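Side-chain contacts in putative cytidylyltransferase (Burkholderia pseudomallei, PDB 5X9Q), which probably transfers the adenylyl group of ATP to D-glycero-beta-D-manno-heptose 1-phosphate, giving ADP-heptose and diphosphate: residues Ala29-Leu34 against His122-Val127; Val39-Val44 against Val53-Asp58. All blocks are in the same frame, centred on the assembly; numbering follows the deposited sequence.

Contact 1. Residues Ala29-Leu34 against His122-Val127; sequences AMRASL and HPDILV
A single arginine side chain carries this contact: Arg-31, near the C-terminal end of helix 24-30, reaches the turn between helix 115-121 and strand 125-129 and binds the backbone oxygen of His-122. The main bond runs from Arg-31 NH2 to His-122 O, 2.8 Å long with an N-H...O angle of 162°. The oxygen lies at the guanidinium edge, almost in its plane, while NH2 is tilted 33° from the carbonyl plane. Arg-31 NE adds a weak bond to His-122 O at 3.3 Å, and another weak one to Val-121 O. The guanidinium thus sits at the C-terminal end of helix 115-121, bonded firmly to the residue that leaves helical geometry with positive phi. The second, weaker bond to His-122 O probably helps to keep the flat group from turning. The side chain leaves the backbone with CG opposite N and then bends at chi2 (64°), which brings NE and NH2 round to the turn. Asp-124 adds charge. Its carboxylate stands nearly perpendicular to the guanidinium, and Arg-31 NH2 is 3.8 Å from Asp-124 OD2, a long salt bridge, with OD1 equally distant and near the guanidinium plane; at this range the attraction is probably mainly electrostatic. The stronger partner of OD2 is the backbone N of Val-38, so the acid is tied first to the neighbouring strand. The edge of the His-122 imidazole comes loosely up to Arg-31, CD2 lying 4.2 Å from NH2; the ring stacks with that of Trp-146, whose NE1 also bonds Pro-123 O. Arg-31 rests on Val-38 as well, Met-30 and Leu-34 touch Trp-105 of strand 105-109, and beyond the turn Asp-124 and Ile-125 pair with strand 38-43, Asp-124 and Leu-126 with Arg-149 of strand 149-153.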
loop_
_atom_site.group_PDB
_atom_site.type_symbol
_atom_site.label_atom_id
_atom_site.label_comp_id
_atom_site.label_asym_id
_atom_site.label_seq_id
_atom_site.Cartn_x
_atom_site.Cartn_y
_atom_site.Cartn_z
ATOM N N ALA A 29 -2.115 -22.562 -14.772
ATOM C CA ALA A 29 -3.207 -22.779 -15.725
ATOM C C ALA A 29 -3.600 -21.505 -16.478
ATOM O O ALA A 29 -3.961 -21.527 -17.658
ATOM C CB ALA A 29 -4.413 -23.324 -15.003
ATOM N N MET A 30 -3.511 -20.395 -15.765
ATOM C CA MET A 30 -3.898 -19.094 -16.255
ATOM C C MET A 30 -2.822 -18.432 -17.119
ATOM O O MET A 30 -3.127 -17.534 -17.906
ATOM C CB MET A 30 -4.205 -18.217 -15.045
ATOM C CG MET A 30 -4.670 -16.822 -15.343
ATOM S SD MET A 30 -5.083 -16.066 -13.768
ATOM C CE MET A 30 -6.640 -16.895 -13.441
ATOM N N ARG A 31 -1.582 -18.912 -16.997
ATOM C CA ARG A 31 -0.423 -18.264 -17.613
ATOM C C ARG A 31 -0.609 -17.910 -19.087
ATOM O O ARG A 31 -0.281 -16.804 -19.515
ATOM C CB ARG A 31 0.819 -19.147 -17.476
ATOM C CG ARG A 31 2.013 -18.637 -18.298
ATOM C CD ARG A 31 2.428 -17.285 -17.747
ATOM N NE ARG A 31 3.610 -16.689 -18.370
ATOM C CZ ARG A 31 3.594 -15.960 -19.478
ATOM N NH1 ARG A 31 2.447 -15.743 -20.107
ATOM N NH2 ARG A 31 4.722 -15.444 -19.947
ATOM N N ALA A 32 -1.141 -18.849 -19.856
ATOM C CA ALA A 32 -1.262 -18.655 -21.291
ATOM C C ALA A 32 -2.214 -17.497 -21.630
ATOM O O ALA A 32 -2.100 -16.905 -22.700
ATOM C CB ALA A 32 -1.720 -19.945 -21.959
ATOM N N SER A 33 -3.121 -17.154 -20.713
ATOM C CA SER A 33 -4.103 -16.112 -21.000
ATOM C C SER A 33 -3.729 -14.757 -20.400
ATOM O O SER A 33 -4.470 -13.787 -20.555
ATOM C CB SER A 33 -5.485 -16.507 -20.480
ATOM O OG SER A 33 -5.517 -16.498 -19.072
ATOM N N LEU A 34 -2.579 -14.682 -19.733
ATOM C CA LEU A 34 -2.094 -13.412 -19.203
ATOM C C LEU A 34 -1.574 -12.507 -20.332
ATOM O O LEU A 34 -1.068 -12.988 -21.345
ATOM C CB LEU A 34 -1.007 -13.655 -18.147
ATOM C CG LEU A 34 -1.454 -14.313 -16.827
ATOM C CD1 LEU A 34 -0.301 -14.436 -15.848
ATOM C CD2 LEU A 34 -2.586 -13.511 -16.164
ATOM N N HIS A 122 6.956 -18.614 -15.803
ATOM C CA HIS A 122 7.492 -18.217 -17.096
ATOM C C HIS A 122 7.359 -16.734 -17.471
ATOM O O HIS A 122 6.904 -16.404 -18.568
ATOM C CB HIS A 122 6.879 -19.077 -18.194
ATOM C CG HIS A 122 7.680 -19.114 -19.456
ATOM N ND1 HIS A 122 8.665 -20.050 -19.686
ATOM C CD2 HIS A 122 7.630 -18.341 -20.568
ATOM C CE1 HIS A 122 9.191 -19.852 -20.884
ATOM N NE2 HIS A 122 8.580 -18.820 -21.439
ATOM N N PRO A 123 7.726 -15.835 -16.549
ATOM C CA PRO A 123 7.708 -14.396 -16.872
ATOM C C PRO A 123 8.491 -13.997 -18.118
ATOM O O PRO A 123 9.464 -14.653 -18.439
ATOM C CB PRO A 123 8.341 -13.736 -15.639
ATOM C CG PRO A 123 9.324 -14.781 -15.136
ATOM C CD PRO A 123 8.630 -16.112 -15.386
ATOM N N ASP A 124 8.090 -12.914 -18.776
ATOM C CA ASP A 124 8.886 -12.320 -19.829
ATOM C C ASP A 124 9.912 -11.381 -19.203
ATOM O O ASP A 124 10.987 -11.143 -19.759
ATOM C CB ASP A 124 8.003 -11.539 -20.807
ATOM C CG ASP A 124 6.920 -12.395 -21.410
ATOM O OD1 ASP A 124 7.258 -13.455 -21.992
ATOM O OD2 ASP A 124 5.728 -12.027 -21.262
ATOM N N ILE A 125 9.592 -10.833 -18.040
ATOM C CA ILE A 125 10.520 -9.890 -17.438
ATOM C C ILE A 125 10.641 -10.196 -15.963
ATOM O O ILE A 125 9.631 -10.353 -15.285
ATOM C CB ILE A 125 10.060 -8.417 -17.631
ATOM C CG1 ILE A 125 9.897 -8.074 -19.112
ATOM C CG2 ILE A 125 11.027 -7.459 -16.952
ATOM C CD1 ILE A 125 9.243 -6.744 -19.335
ATOM N N LEU A 126 11.876 -10.324 -15.490
ATOM C CA LEU A 126 12.174 -10.560 -14.090
ATOM C C LEU A 126 12.804 -9.338 -13.483
ATOM O O LEU A 126 13.753 -8.801 -14.042
ATOM C CB LEU A 126 13.125 -11.748 -13.909
ATOM C CG LEU A 126 13.617 -11.813 -12.452
ATOM C CD1 LEU A 126 12.518 -12.367 -11.550
ATOM C CD2 LEU A 126 14.869 -12.640 -12.319
ATOM N N VAL A 127 12.295 -8.890 -12.340
ATOM C CA VAL A 127 12.819 -7.675 -11.744
ATOM C C VAL A 127 13.174 -7.859 -10.294
ATOM O O VAL A 127 12.512 -8.593 -9.581
ATOM C CB VAL A 127 11.804 -6.493 -11.889
ATOM C CG1 VAL A 127 11.599 -6.157 -13.337
ATOM C CG2 VAL A 127 10.464 -6.825 -11.239
#

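Contact 2. Residues Val39-Val44 against Val53-Asp58; sequences VFTNGV and VSYLAD
The first beta-alpha-beta unit of the nucleotidyltransferase domain, strand 38-43, helix 50-62 and strand 65-71, holds this contact, in which a tyrosine and a leucine of the helix close on a threonine of the strand. The short segments run nearly antiparallel, at 159°, with their axes 10.4 Å apart, and long side chains span that gap. Tyr-55 leaves the helix obliquely, but its end reaches back to the strand, where the hydroxyl donates to Thr-41: OH to OG1 is 2.7 Å. The two side chains come from opposite directions, and OG1 lies at the edge of the phenol ring, near its plane. Thr-41 turns OG1 opposite its own backbone N (chi1 -163°), which leaves the methyl CG2 between N and the carbonyl carbon. Thr-41 CG2 lies 3.5 Å from Tyr-55 OH and 4.0 Å from Leu-56 CD2. Leu-56 crosses the threonine at about a right angle, and its CD2 sits 4.1 Å above one face of the Tyr-55 ring, offset toward the rim. The hydrogen bond fixes the hydroxyl end of the phenol. Thr-41 OG1, accepting from Tyr-55, can donate to Val-127 O on the adjacent strand, so the buried hydroxyl is satisfied both ways and joins helix, central strand and neighbouring strand. Tyr-55 also packs on Phe-45 and Leu-56 on Leu-100, while Ala-99 and Phe-17 of the second subunit pack against Val-53, Ser-54 and Ala-57, so the helix lies between sheet and dimer partner. A helix laid over a central parallel strand is the basic unit of the Rossmann-like fold of the HUP clan, and the turn into this helix carries the HxGH signature of the family, so the contact probably lies beside the nucleotide site.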
loop_
_atom_site.group_PDB
_atom_site.type_symbol
_atom_site.label_atom_id
_atom_site.label_comp_id
_atom_site.label_asym_id
_atom_site.label_seq_id
_atom_site.Cartn_x
_atom_site.Cartn_y
_atom_site.Cartn_z
ATOM N N VAL A 39 5.389 -9.611 -15.975
ATOM C CA VAL A 39 6.463 -9.199 -15.085
ATOM C C VAL A 39 6.396 -9.965 -13.756
ATOM O O VAL A 39 5.314 -10.172 -13.167
ATOM C CB VAL A 39 6.412 -7.695 -14.841
ATOM C CG1 VAL A 39 7.678 -7.225 -14.163
ATOM C CG2 VAL A 39 6.276 -6.972 -16.173
ATOM N N PHE A 40 7.561 -10.408 -13.296
ATOM C CA PHE A 40 7.633 -11.159 -12.061
ATOM C C PHE A 40 8.611 -10.527 -11.115
ATOM O O PHE A 40 9.648 -10.016 -11.550
ATOM C CB PHE A 40 8.050 -12.606 -12.310
ATOM C CG PHE A 40 8.107 -13.431 -11.056
ATOM C CD1 PHE A 40 9.241 -13.438 -10.246
ATOM C CD2 PHE A 40 7.020 -14.192 -10.681
ATOM C CE1 PHE A 40 9.276 -14.177 -9.086
ATOM C CE2 PHE A 40 7.052 -14.947 -9.512
ATOM C CZ PHE A 40 8.177 -14.933 -8.715
ATOM N N THR A 41 8.264 -10.551 -9.823
ATOM C CA THR A 41 9.209 -10.239 -8.769
ATOM C C THR A 41 8.903 -11.052 -7.498
ATOM O O THR A 41 7.813 -11.577 -7.333
ATOM C CB THR A 41 9.193 -8.744 -8.442
ATOM O OG1 THR A 41 10.378 -8.421 -7.710
ATOM C CG2 THR A 41 7.972 -8.378 -7.592
ATOM N N ASN A 42 9.853 -11.127 -6.581
ATOM C CA ASN A 42 9.646 -11.883 -5.371
ATOM C C ASN A 42 10.274 -11.186 -4.182
ATOM O O ASN A 42 11.149 -10.324 -4.349
ATOM C CB ASN A 42 10.216 -13.295 -5.476
ATOM C CG ASN A 42 11.714 -13.305 -5.697
ATOM O OD1 ASN A 42 12.467 -13.676 -4.806
ATOM N ND2 ASN A 42 12.148 -12.940 -6.899
ATOM N N GLY A 43 9.809 -11.548 -2.987
ATOM C CA GLY A 43 10.360 -10.969 -1.775
ATOM C C GLY A 43 9.647 -11.413 -0.515
ATOM O O GLY A 43 8.651 -12.135 -0.537
ATOM N N VAL A 44 10.173 -10.984 0.617
ATOM C CA VAL A 44 9.543 -11.312 1.874
ATOM C C VAL A 44 8.407 -10.317 2.109
ATOM O O VAL A 44 7.274 -10.699 2.419
ATOM C CB VAL A 44 10.567 -11.303 3.033
ATOM C CG1 VAL A 44 9.863 -11.583 4.324
ATOM C CG2 VAL A 44 11.649 -12.368 2.754
ATOM N N VAL A 53 6.964 -0.049 -2.609
ATOM C CA VAL A 53 5.857 0.295 -3.496
ATOM C C VAL A 53 6.313 1.098 -4.703
ATOM O O VAL A 53 5.730 0.961 -5.774
ATOM C CB VAL A 53 4.714 1.040 -2.746
ATOM C CG1 VAL A 53 4.129 0.118 -1.646
ATOM C CG2 VAL A 53 5.181 2.366 -2.178
ATOM N N SER A 54 7.349 1.914 -4.537
ATOM C CA SER A 54 7.872 2.704 -5.645
ATOM C C SER A 54 8.384 1.735 -6.704
ATOM O O SER A 54 8.129 1.902 -7.896
ATOM C CB SER A 54 9.000 3.620 -5.171
ATOM O OG SER A 54 8.488 4.724 -4.446
ATOM N N TYR A 55 9.093 0.705 -6.268
ATOM C CA TYR A 55 9.631 -0.303 -7.143
ATOM C C TYR A 55 8.565 -1.245 -7.649
ATOM O O TYR A 55 8.680 -1.706 -8.747
ATOM C CB TYR A 55 10.835 -1.021 -6.512
ATOM C CG TYR A 55 10.748 -2.512 -6.361
ATOM C CD1 TYR A 55 10.929 -3.358 -7.426
ATOM C CD2 TYR A 55 10.462 -3.059 -5.164
ATOM C CE1 TYR A 55 10.819 -4.725 -7.280
ATOM C CE2 TYR A 55 10.370 -4.411 -4.993
ATOM C CZ TYR A 55 10.539 -5.233 -6.047
ATOM O OH TYR A 55 10.415 -6.553 -5.796
ATOM N N LEU A 56 7.544 -1.517 -6.841
ATOM C CA LEU A 56 6.467 -2.390 -7.307
ATOM C C LEU A 56 5.697 -1.735 -8.460
ATOM O O LEU A 56 5.215 -2.411 -9.368
ATOM C CB LEU A 56 5.514 -2.726 -6.159
ATOM C CG LEU A 56 5.940 -3.870 -5.237
ATOM C CD1 LEU A 56 4.810 -4.247 -4.290
ATOM C CD2 LEU A 56 6.389 -5.076 -6.049
ATOM N N ALA A 57 5.594 -0.411 -8.402
ATOM C CA ALA A 57 4.905 0.404 -9.402
ATOM C C ALA A 57 5.683 0.520 -10.702
ATOM O O ALA A 57 5.105 0.357 -11.773
ATOM C CB ALA A 57 4.583 1.789 -8.831
ATOM N N ASP A 58 6.992 0.718 -10.597
ATOM C CA ASP A 58 7.849 0.793 -11.771
ATOM C C ASP A 58 7.906 -0.557 -12.497
ATOM O O ASP A 58 7.939 -0.598 -13.729
ATOM C CB ASP A 58 9.260 1.240 -11.378
ATOM C CG ASP A 58 9.344 2.729 -11.108
ATOM O OD1 ASP A 58 8.403 3.458 -11.485
ATOM O OD2 ASP A 58 10.353 3.170 -10.517
#

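In the fold
The two contacts meet on neighbouring strands of the parallel sheet, with their centres about 15 Å apart. Strand 125-129, entered from contact 1, pairs with strand 38-43 of contact 2: Ile-125 O lies 2.9 Å from Phe-40 N, a probable hydrogen bond, and the Thr-41 hydroxyl is a second shared bond. Phe-40 packs on contact 1 too, its CB 3.5 Å from Pro-123 CB and its CD1 3.7 Å from Leu-126 CD1. Along the chain contact 2 is nested within the loop closed by contact 1. Contact 2 joins the strand and helix that probably flank the nucleotide site, about 3 Å from the chain centre; contact 1 lies farther out, at about 13 Å.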